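Local coordinates for CofB (Escherichia coli, PDB 5AX6), which is the trimeric minor pilin of the CFA/III type IVb pilus of enterotoxigenic strains and probably helps to start pilus assembly, at residues K178-V183 / Y221-S226; K61-T66 / I139-F144; S82-F87 / Y107-E112. One frame throughout, in Å; residues are numbered along the deposited sequence.

Contact 1: residues K178-V183 / Y221-S226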
loop_
_atom_site.group_PDB
_atom_site.type_symbol
_atom_site.label_atom_id
_atom_site.label_comp_id
_atom_site.label_asym_id
_atom_site.label_seq_id
_atom_site.Cartn_x
_atom_site.Cartn_y
_atom_site.Cartn_z
ATOM N N LYS A 178 35.494 -7.485 3.749
ATOM C CA LYS A 178 36.166 -6.513 4.600
ATOM C C LYS A 178 37.604 -6.358 4.116
ATOM O O LYS A 178 38.126 -5.247 3.999
ATOM C CB LYS A 178 36.116 -6.955 6.063
ATOM C CG LYS A 178 36.673 -5.923 7.039
ATOM C CD LYS A 178 36.746 -6.487 8.451
ATOM C CE LYS A 178 37.296 -5.460 9.426
ATOM N NZ LYS A 178 36.249 -4.467 9.768
ATOM N N ASP A 179 38.236 -7.487 3.822
ATOM C CA ASP A 179 39.515 -7.482 3.133
ATOM C C ASP A 179 39.836 -8.874 2.622
ATOM O O ASP A 179 39.110 -9.853 2.890
ATOM C CB ASP A 179 40.654 -6.975 4.036
ATOM C CG ASP A 179 41.667 -6.103 3.271
ATOM O OD1 ASP A 179 42.004 -6.426 2.104
ATOM O OD2 ASP A 179 42.108 -5.075 3.826
ATOM N N ILE A 180 40.932 -8.941 1.879
ATOM C CA ILE A 180 41.399 -10.169 1.267
ATOM C C ILE A 180 42.892 -10.255 1.500
ATOM O O ILE A 180 43.620 -9.349 1.120
ATOM C CB ILE A 180 41.111 -10.190 -0.240
ATOM C CG1 ILE A 180 39.599 -10.132 -0.488
ATOM C CG2 ILE A 180 41.747 -11.412 -0.881
ATOM C CD1 ILE A 180 39.227 -9.918 -1.941
ATOM N N TYR A 181 43.339 -11.331 2.138
ATOM C CA TYR A 181 44.755 -11.513 2.425
ATOM C C TYR A 181 45.286 -12.723 1.691
ATOM O O TYR A 181 44.563 -13.695 1.463
ATOM C CB TYR A 181 45.000 -11.684 3.930
ATOM C CG TYR A 181 45.046 -10.405 4.716
ATOM C CD1 TYR A 181 46.240 -9.946 5.255
ATOM C CD2 TYR A 181 43.903 -9.645 4.914
ATOM C CE1 TYR A 181 46.288 -8.768 5.985
ATOM C CE2 TYR A 181 43.935 -8.473 5.641
ATOM C CZ TYR A 181 45.132 -8.039 6.177
ATOM O OH TYR A 181 45.167 -6.868 6.897
ATOM N N VAL A 182 46.565 -12.668 1.334
ATOM C CA VAL A 182 47.250 -13.841 0.816
ATOM C C VAL A 182 47.744 -14.674 1.995
ATOM O O VAL A 182 48.345 -14.138 2.937
ATOM C CB VAL A 182 48.433 -13.450 -0.092
ATOM C CG1 VAL A 182 49.217 -14.681 -0.506
ATOM C CG2 VAL A 182 47.934 -12.691 -1.308
ATOM N N VAL A 183 47.479 -15.976 1.964
ATOM C CA VAL A 183 47.977 -16.850 3.011
ATOM C C VAL A 183 48.794 -17.981 2.406
ATOM O O VAL A 183 48.717 -18.239 1.210
ATOM C CB VAL A 183 46.825 -17.407 3.884
ATOM C CG1 VAL A 183 46.146 -16.252 4.633
ATOM C CG2 VAL A 183 45.806 -18.183 3.040
ATOM N N TYR A 221 49.770 -21.605 -1.649
ATOM C CA TYR A 221 49.110 -20.340 -1.352
ATOM C C TYR A 221 47.594 -20.453 -1.331
ATOM O O TYR A 221 47.011 -21.405 -1.853
ATOM C CB TYR A 221 49.536 -19.275 -2.357
ATOM C CG TYR A 221 50.969 -18.842 -2.172
ATOM C CD1 TYR A 221 51.302 -17.887 -1.219
ATOM C CD2 TYR A 221 51.995 -19.393 -2.939
ATOM C CE1 TYR A 221 52.613 -17.483 -1.036
ATOM C CE2 TYR A 221 53.322 -18.994 -2.758
ATOM C CZ TYR A 221 53.617 -18.039 -1.812
ATOM O OH TYR A 221 54.916 -17.634 -1.624
ATOM N N GLY A 222 46.963 -19.466 -0.708
ATOM C CA GLY A 222 45.519 -19.399 -0.647
ATOM C C GLY A 222 45.108 -17.963 -0.422
ATOM O O GLY A 222 45.956 -17.075 -0.349
ATOM N N LEU A 223 43.803 -17.733 -0.334
ATOM C CA LEU A 223 43.271 -16.415 -0.029
ATOM C C LEU A 223 42.400 -16.508 1.203
ATOM O O LEU A 223 41.610 -17.444 1.342
ATOM C CB LEU A 223 42.443 -15.856 -1.189
ATOM C CG LEU A 223 43.152 -15.545 -2.508
ATOM C CD1 LEU A 223 42.098 -15.260 -3.576
ATOM C CD2 LEU A 223 44.094 -14.363 -2.342
ATOM N N ARG A 224 42.538 -15.540 2.095
ATOM C CA ARG A 224 41.611 -15.435 3.207
ATOM C C ARG A 224 40.610 -14.330 2.904
ATOM O O ARG A 224 40.990 -13.170 2.726
ATOM C CB ARG A 224 42.355 -15.152 4.515
ATOM C CG ARG A 224 41.441 -15.153 5.733
ATOM C CD ARG A 224 42.176 -14.734 6.986
ATOM N NE ARG A 224 42.600 -13.337 6.943
ATOM C CZ ARG A 224 43.212 -12.726 7.954
ATOM N NH1 ARG A 224 43.464 -13.400 9.069
ATOM N NH2 ARG A 224 43.580 -11.457 7.846
ATOM N N LEU A 225 39.332 -14.693 2.811
ATOM C CA LEU A 225 38.284 -13.712 2.582
ATOM C C LEU A 225 37.596 -13.413 3.901
ATOM O O LEU A 225 37.103 -14.336 4.556
ATOM C CB LEU A 225 37.252 -14.222 1.567
ATOM C CG LEU A 225 37.739 -14.751 0.221
ATOM C CD1 LEU A 225 36.553 -15.292 -0.582
ATOM C CD2 LEU A 225 38.428 -13.640 -0.547
ATOM N N SER A 226 37.562 -12.138 4.292
ATOM C CA SER A 226 36.952 -11.738 5.562
ATOM C C SER A 226 35.601 -11.084 5.333
ATOM O O SER A 226 35.493 -10.167 4.522
ATOM C CB SER A 226 37.852 -10.759 6.327
ATOM O OG SER A 226 39.103 -11.348 6.633
#
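Arg224 and Tyr181 form an antiparallel hydrogen-bonded pair, Tyr181 N giving to Arg224 O at 3.0 Å and Arg224 N to Tyr181 O at 2.8 Å. The arginine side chain runs alongside the tyrosine. Its CB rests on Val183 CG1 at 3.9 Å; CG and CD continue extended until a bend at chi3 (67°) turns the head toward the ring. NE passes Tyr181 CB at 4.2 Å, and NH2 settles over one ring face, off-centre, 3.5 Å from Tyr181 CD2. With the two planes 71° apart, this cation-pi contact presents the guanidinium's edge. NH2 also bonds Leu63 O, while NH1 has a long, weak ion pair with Asp143. Both strands belong to the antiparallel sheet of the pilin domain, flanked there by strands 139-148 and 194-198. On its other face Ile180 CG1 lies beside Leu225 CD2 at 3.7 Å, and Ile180 and Leu223 both touch Val163 of helix 161-171. Tyr181 OH hydrogen-bonds Gln48 of the second subunit. Cutting Tyr181 back to an alanine would probably leave the Arg224 head without its aromatic seat and that glutamine without its hydroxyl partner. Val183 CG2 presses on Gly222 C at 3.5 Å.

Contact 2: residues K61-T66 / I139-F144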
loop_
_atom_site.group_PDB
_atom_site.type_symbol
_atom_site.label_atom_id
_atom_site.label_comp_id
_atom_site.label_asym_id
_atom_site.label_seq_id
_atom_site.Cartn_x
_atom_site.Cartn_y
_atom_site.Cartn_z
ATOM N N LYS A 61 41.295 -10.564 16.310
ATOM C CA LYS A 61 40.411 -9.452 15.932
ATOM C C LYS A 61 41.085 -8.491 14.962
ATOM O O LYS A 61 40.434 -7.908 14.099
ATOM C CB LYS A 61 39.949 -8.680 17.169
ATOM C CG LYS A 61 39.221 -9.506 18.199
ATOM C CD LYS A 61 38.757 -8.595 19.319
ATOM C CE LYS A 61 38.128 -9.367 20.445
ATOM N NZ LYS A 61 37.649 -8.425 21.495
ATOM N N ASP A 62 42.389 -8.309 15.132
ATOM C CA ASP A 62 43.193 -7.522 14.204
ATOM C C ASP A 62 43.478 -8.361 12.959
ATOM O O ASP A 62 43.999 -9.466 13.070
ATOM C CB ASP A 62 44.498 -7.080 14.890
ATOM C CG ASP A 62 45.325 -6.105 14.050
ATOM O OD1 ASP A 62 45.310 -6.174 12.802
ATOM O OD2 ASP A 62 46.018 -5.268 14.662
ATOM N N LEU A 63 43.127 -7.844 11.784
ATOM C CA LEU A 63 43.361 -8.566 10.530
ATOM C C LEU A 63 44.822 -8.980 10.340
ATOM O O LEU A 63 45.129 -9.922 9.592
ATOM C CB LEU A 63 42.914 -7.716 9.345
ATOM C CG LEU A 63 41.414 -7.713 9.054
ATOM C CD1 LEU A 63 41.053 -6.536 8.146
ATOM C CD2 LEU A 63 41.001 -9.037 8.418
ATOM N N ASN A 64 45.725 -8.279 11.018
ATOM C CA ASN A 64 47.146 -8.518 10.823
ATOM C C ASN A 64 47.759 -9.421 11.884
ATOM O O ASN A 64 48.939 -9.754 11.810
ATOM C CB ASN A 64 47.889 -7.179 10.764
ATOM C CG ASN A 64 47.460 -6.346 9.581
ATOM O OD1 ASN A 64 47.614 -6.763 8.432
ATOM N ND2 ASN A 64 46.898 -5.172 9.848
ATOM N N SER A 65 46.955 -9.836 12.856
ATOM C CA SER A 65 47.456 -10.675 13.940
ATOM C C SER A 65 47.556 -12.123 13.505
ATOM O O SER A 65 46.970 -12.511 12.494
ATOM C CB SER A 65 46.553 -10.572 15.165
ATOM O OG SER A 65 46.492 -9.234 15.623
ATOM N N THR A 66 48.294 -12.916 14.281
ATOM C CA THR A 66 48.502 -14.330 13.981
ATOM C C THR A 66 47.199 -15.118 13.918
ATOM O O THR A 66 46.384 -15.044 14.836
ATOM C CB THR A 66 49.371 -14.999 15.041
ATOM O OG1 THR A 66 50.442 -14.121 15.403
ATOM C CG2 THR A 66 49.914 -16.329 14.507
ATOM N N ILE A 139 30.290 -13.116 17.352
ATOM C CA ILE A 139 31.281 -13.243 16.299
ATOM C C ILE A 139 31.345 -11.942 15.508
ATOM O O ILE A 139 30.336 -11.507 14.936
ATOM C CB ILE A 139 30.935 -14.423 15.361
ATOM C CG1 ILE A 139 31.032 -15.758 16.122
ATOM C CG2 ILE A 139 31.834 -14.410 14.130
ATOM C CD1 ILE A 139 30.314 -16.936 15.413
ATOM N N GLU A 140 32.512 -11.312 15.471
ATOM C CA GLU A 140 32.599 -10.000 14.838
ATOM C C GLU A 140 33.179 -10.061 13.445
ATOM O O GLU A 140 33.150 -9.076 12.697
ATOM C CB GLU A 140 33.423 -9.035 15.703
ATOM C CG GLU A 140 34.900 -9.349 15.798
ATOM C CD GLU A 140 35.637 -8.335 16.669
ATOM O OE1 GLU A 140 35.186 -8.090 17.810
ATOM O OE2 GLU A 140 36.651 -7.769 16.205
ATOM N N ARG A 141 33.717 -11.215 13.082
ATOM C CA ARG A 141 34.239 -11.383 11.734
ATOM C C ARG A 141 34.240 -12.857 11.375
ATOM O O ARG A 141 34.502 -13.692 12.240
ATOM C CB ARG A 141 35.665 -10.813 11.619
ATOM C CG ARG A 141 36.098 -10.564 10.175
ATOM C CD ARG A 141 37.492 -9.963 10.102
ATOM N NE ARG A 141 38.546 -10.945 10.358
ATOM C CZ ARG A 141 39.441 -10.849 11.339
ATOM N NH1 ARG A 141 39.405 -9.829 12.188
ATOM N NH2 ARG A 141 40.370 -11.784 11.475
ATOM N N VAL A 142 33.951 -13.172 10.113
ATOM C CA VAL A 142 34.060 -14.550 9.642
ATOM C C VAL A 142 35.095 -14.614 8.535
ATOM O O VAL A 142 34.947 -13.966 7.501
ATOM C CB VAL A 142 32.707 -15.109 9.120
ATOM C CG1 VAL A 142 32.855 -16.587 8.747
ATOM C CG2 VAL A 142 31.610 -14.933 10.164
ATOM N N ASP A 143 36.149 -15.391 8.762
ATOM C CA ASP A 143 37.206 -15.555 7.771
ATOM C C ASP A 143 37.077 -16.896 7.063
ATOM O O ASP A 143 36.886 -17.916 7.713
ATOM C CB ASP A 143 38.591 -15.474 8.430
ATOM C CG ASP A 143 38.937 -14.075 8.924
ATOM O OD1 ASP A 143 38.324 -13.088 8.449
ATOM O OD2 ASP A 143 39.849 -13.971 9.778
ATOM N N PHE A 144 37.218 -16.881 5.741
ATOM C CA PHE A 144 37.208 -18.089 4.926
ATOM C C PHE A 144 38.566 -18.242 4.254
ATOM O O PHE A 144 38.990 -17.356 3.512
ATOM C CB PHE A 144 36.104 -18.022 3.861
ATOM C CG PHE A 144 34.718 -17.943 4.428
ATOM C CD1 PHE A 144 33.961 -19.097 4.618
ATOM C CD2 PHE A 144 34.170 -16.716 4.772
ATOM C CE1 PHE A 144 32.676 -19.030 5.154
ATOM C CE2 PHE A 144 32.892 -16.632 5.290
ATOM C CZ PHE A 144 32.138 -17.793 5.483
#
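Lys61 and Arg141 are the nearest backbone positions, their CA atoms 7.7 Å apart, so side chains bridge a loop to a strand with no sheet pairing between them. The loop folds as a type I beta turn from Asp62 to Ser65, reinforced by an Asx turn in which Asn64 N gives to Asp62 OD1. Opposite it, the chain turns a corner at Glu140 and enters the run of strand 139-148 that belongs to the antiparallel sheet of the pilin domain. Arg141 is the central side chain. Its CG stands anti to the backbone N (chi1 -162°), the chain bends at chi3, and the guanidinium arrives broadside to Leu63, whose CD2 lies over one face, off-centre, 3.7 Å from Arg141 NE. Gln48 of the second subunit packs on Leu63 and Asn64. At the guanidinium edge, NH1 gives a weak, bent bond to Lys61 O at 2.9 Å. The head is fixed in rotation by a side-on salt bridge to Asp143: Arg141 NE meets Asp143 OD1 at 2.9 Å and Arg141 NH2 meets Asp143 OD2 at 2.8 Å, both oxygens near the guanidinium plane and met on their syn sides, somewhat out of the carboxylate plane. NH2 also reaches Asn60 O, so this buried charge is tied to the loop as well as to its own strand. On the outer side Glu140 and Lys61 cross at about a right angle. With CG between the backbone N and the carbonyl carbon (chi1 69°), Glu140 extends its carboxylate to the lysine's aliphatic part, OE2 lying 3.6 Å from Lys61 CB.

Contact 3: residues S82-F87 / Y107-E112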
loop_
_atom_site.group_PDB
_atom_site.type_symbol
_atom_site.label_atom_id
_atom_site.label_comp_id
_atom_site.label_asym_id
_atom_site.label_seq_id
_atom_site.Cartn_x
_atom_site.Cartn_y
_atom_site.Cartn_z
ATOM N N SER A 82 33.463 -33.573 8.983
ATOM C CA SER A 82 32.038 -33.836 9.155
ATOM C C SER A 82 31.296 -32.533 9.390
ATOM O O SER A 82 30.073 -32.512 9.583
ATOM C CB SER A 82 31.809 -34.793 10.326
ATOM O OG SER A 82 32.578 -35.972 10.168
ATOM N N THR A 83 32.050 -31.445 9.331
ATOM C CA THR A 83 31.575 -30.135 9.760
ATOM C C THR A 83 30.282 -29.693 9.091
ATOM O O THR A 83 29.469 -29.011 9.715
ATOM C CB THR A 83 32.654 -29.078 9.508
ATOM O OG1 THR A 83 33.809 -29.434 10.277
ATOM C CG2 THR A 83 32.163 -27.700 9.961
ATOM N N ARG A 84 30.070 -30.085 7.835
ATOM C CA ARG A 84 28.887 -29.604 7.128
ATOM C C ARG A 84 27.586 -30.016 7.809
ATOM O O ARG A 84 26.588 -29.288 7.742
ATOM C CB ARG A 84 28.881 -30.082 5.665
ATOM C CG ARG A 84 27.914 -29.265 4.809
ATOM C CD ARG A 84 27.859 -29.704 3.338
ATOM N NE ARG A 84 27.039 -28.775 2.554
ATOM C CZ ARG A 84 27.508 -27.681 1.970
ATOM N NH1 ARG A 84 28.800 -27.386 2.058
ATOM N NH2 ARG A 84 26.689 -26.885 1.294
ATOM N N ILE A 85 27.579 -31.164 8.479
ATOM C CA ILE A 85 26.336 -31.638 9.087
ATOM C C ILE A 85 25.816 -30.701 10.171
ATOM O O ILE A 85 24.614 -30.625 10.397
ATOM C CB ILE A 85 26.487 -33.059 9.678
ATOM C CG1 ILE A 85 27.281 -33.037 10.979
ATOM C CG2 ILE A 85 27.122 -34.007 8.643
ATOM C CD1 ILE A 85 27.240 -34.353 11.732
ATOM N N PHE A 86 26.703 -29.951 10.814
ATOM C CA PHE A 86 26.256 -29.053 11.883
ATOM C C PHE A 86 25.675 -27.733 11.371
ATOM O O PHE A 86 25.049 -26.990 12.129
ATOM C CB PHE A 86 27.429 -28.796 12.838
ATOM C CG PHE A 86 27.971 -30.062 13.430
ATOM C CD1 PHE A 86 27.324 -30.663 14.496
ATOM C CD2 PHE A 86 29.084 -30.695 12.876
ATOM C CE1 PHE A 86 27.796 -31.849 15.033
ATOM C CE2 PHE A 86 29.558 -31.887 13.421
ATOM C CZ PHE A 86 28.910 -32.460 14.490
ATOM N N PHE A 87 25.873 -27.450 10.091
ATOM C CA PHE A 87 25.351 -26.228 9.490
ATOM C C PHE A 87 24.285 -26.519 8.445
ATOM O O PHE A 87 23.904 -25.638 7.670
ATOM C CB PHE A 87 26.485 -25.426 8.871
ATOM C CG PHE A 87 27.479 -24.968 9.882
ATOM C CD1 PHE A 87 27.244 -23.812 10.614
ATOM C CD2 PHE A 87 28.619 -25.715 10.139
ATOM C CE1 PHE A 87 28.144 -23.391 11.577
ATOM C CE2 PHE A 87 29.531 -25.306 11.096
ATOM C CZ PHE A 87 29.292 -24.137 11.825
ATOM N N TYR A 107 20.418 -22.753 5.160
ATOM C CA TYR A 107 21.405 -21.686 5.013
ATOM C C TYR A 107 22.322 -22.005 3.850
ATOM O O TYR A 107 22.626 -21.149 3.019
ATOM C CB TYR A 107 22.202 -21.520 6.303
ATOM C CG TYR A 107 21.338 -21.068 7.447
ATOM C CD1 TYR A 107 21.090 -19.708 7.671
ATOM C CD2 TYR A 107 20.752 -21.992 8.294
ATOM C CE1 TYR A 107 20.283 -19.292 8.726
ATOM C CE2 TYR A 107 19.942 -21.590 9.345
ATOM C CZ TYR A 107 19.710 -20.244 9.555
ATOM O OH TYR A 107 18.907 -19.870 10.603
ATOM N N ILE A 108 22.773 -23.256 3.814
ATOM C CA ILE A 108 23.520 -23.784 2.687
ATOM C C ILE A 108 22.883 -25.120 2.310
ATOM O O ILE A 108 22.204 -25.733 3.128
ATOM C CB ILE A 108 25.012 -23.981 3.015
ATOM C CG1 ILE A 108 25.174 -24.977 4.166
ATOM C CG2 ILE A 108 25.662 -22.634 3.374
ATOM C CD1 ILE A 108 26.638 -25.242 4.571
ATOM N N PRO A 109 23.102 -25.567 1.071
ATOM C CA PRO A 109 22.487 -26.823 0.618
ATOM C C PRO A 109 22.960 -28.040 1.413
ATOM O O PRO A 109 24.101 -28.072 1.874
ATOM C CB PRO A 109 22.926 -26.927 -0.853
ATOM C CG PRO A 109 23.985 -25.878 -1.052
ATOM C CD PRO A 109 23.727 -24.814 -0.028
ATOM N N CYS A 110 22.092 -29.036 1.564
ATOM C CA CYS A 110 22.477 -30.290 2.189
ATOM C C CYS A 110 23.732 -30.854 1.553
ATOM O O CYS A 110 24.681 -31.252 2.232
ATOM C CB CYS A 110 21.339 -31.308 2.066
ATOM S SG CYS A 110 19.874 -30.806 2.992
ATOM N N GLU A 111 23.723 -30.879 0.231
ATOM C CA GLU A 111 24.845 -31.400 -0.521
ATOM C C GLU A 111 25.730 -30.240 -0.942
ATOM O O GLU A 111 25.238 -29.261 -1.496
ATOM C CB GLU A 111 24.325 -32.176 -1.736
ATOM C CG GLU A 111 25.387 -32.789 -2.610
ATOM C CD GLU A 111 24.771 -33.621 -3.728
ATOM O OE1 GLU A 111 23.537 -33.844 -3.697
ATOM O OE2 GLU A 111 25.527 -34.048 -4.624
ATOM N N GLU A 112 27.028 -30.332 -0.668
ATOM C CA GLU A 112 27.938 -29.306 -1.159
ATOM C C GLU A 112 27.809 -29.208 -2.665
ATOM O O GLU A 112 27.735 -30.235 -3.339
ATOM C CB GLU A 112 29.384 -29.617 -0.775
ATOM C CG GLU A 112 30.379 -28.535 -1.225
ATOM C CD GLU A 112 31.824 -28.912 -0.949
ATOM O OE1 GLU A 112 32.406 -28.384 0.030
ATOM O OE2 GLU A 112 32.373 -29.742 -1.713
HETATM O O HOH W 1 31.204 -28.933 2.526
HETATM O O HOH W 2 21.718 -24.941 6.126
#
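Phe87 and Ile108 bring the two backbones closest, CA to CA 7.5 Å, where the end of a short helix-like turn at 83-86 passes an irregular run; Phe87 N, bonded to Arg84 O, belongs to that turn. Arg84 spans the gap. With chi1 at -163° its chain leaves on the far side from its own N and stays extended to NE, which carries the guanidinium out to the backbone of the other segment. There NE and NH2 both hold one atom, side-on: Pro109 O lies 3.1 Å from Arg84 NE and 2.9 Å from Arg84 NH2, close to the guanidinium plane. NE adds a weak bond to Cys110 O. Both faces of the flat head are covered over the centre, one by Ile108 CD1, 3.7 Å from Arg84 CZ, the other by Glu112 CA, 3.6 Å from the same carbon. The two segments lie in the long loop between strands 75-76 and 121-130 of the pilin domain, which is cross-linked by the Cys92-Cys110 disulfide and packs on the N-terminal helix 4-25. From that helix Glu17 forms a salt bridge with Arg84 NH1. The same nitrogen gives to a water that in turn donates to Glu112 OE1, an oxygen well out of the guanidinium plane. Ile108 CD1 also touches Phe87 CB at 4.3 Å. A second water accepts from Ile108 N and lies 2.8 Å from Phe87 O.

Overall arrangement
Contact 1 is the buried one, a strand pair within the pilin-domain sheet held by antiparallel backbone bonds, apolar packing on one face and a cation-pi pair on the other. Contact 2 touches it directly: strands 139-148 and 220-227 are neighbours, joined by Leu225 N to Phe144 O, and Ser226 OG probably bonds Asp143 OD1 at 2.6 Å. It is partly buried and, like contact 1, reaches the second subunit, but it fastens a loop to the sheet through one arginine, held in place by an aspartate of its own strand. Contact 3, its centre about 23 Å from the centres of the others, joins two pieces of one loop beside the N-terminal helix, away from other subunits; there an arginine grips one backbone carbonyl oxygen with two nitrogens.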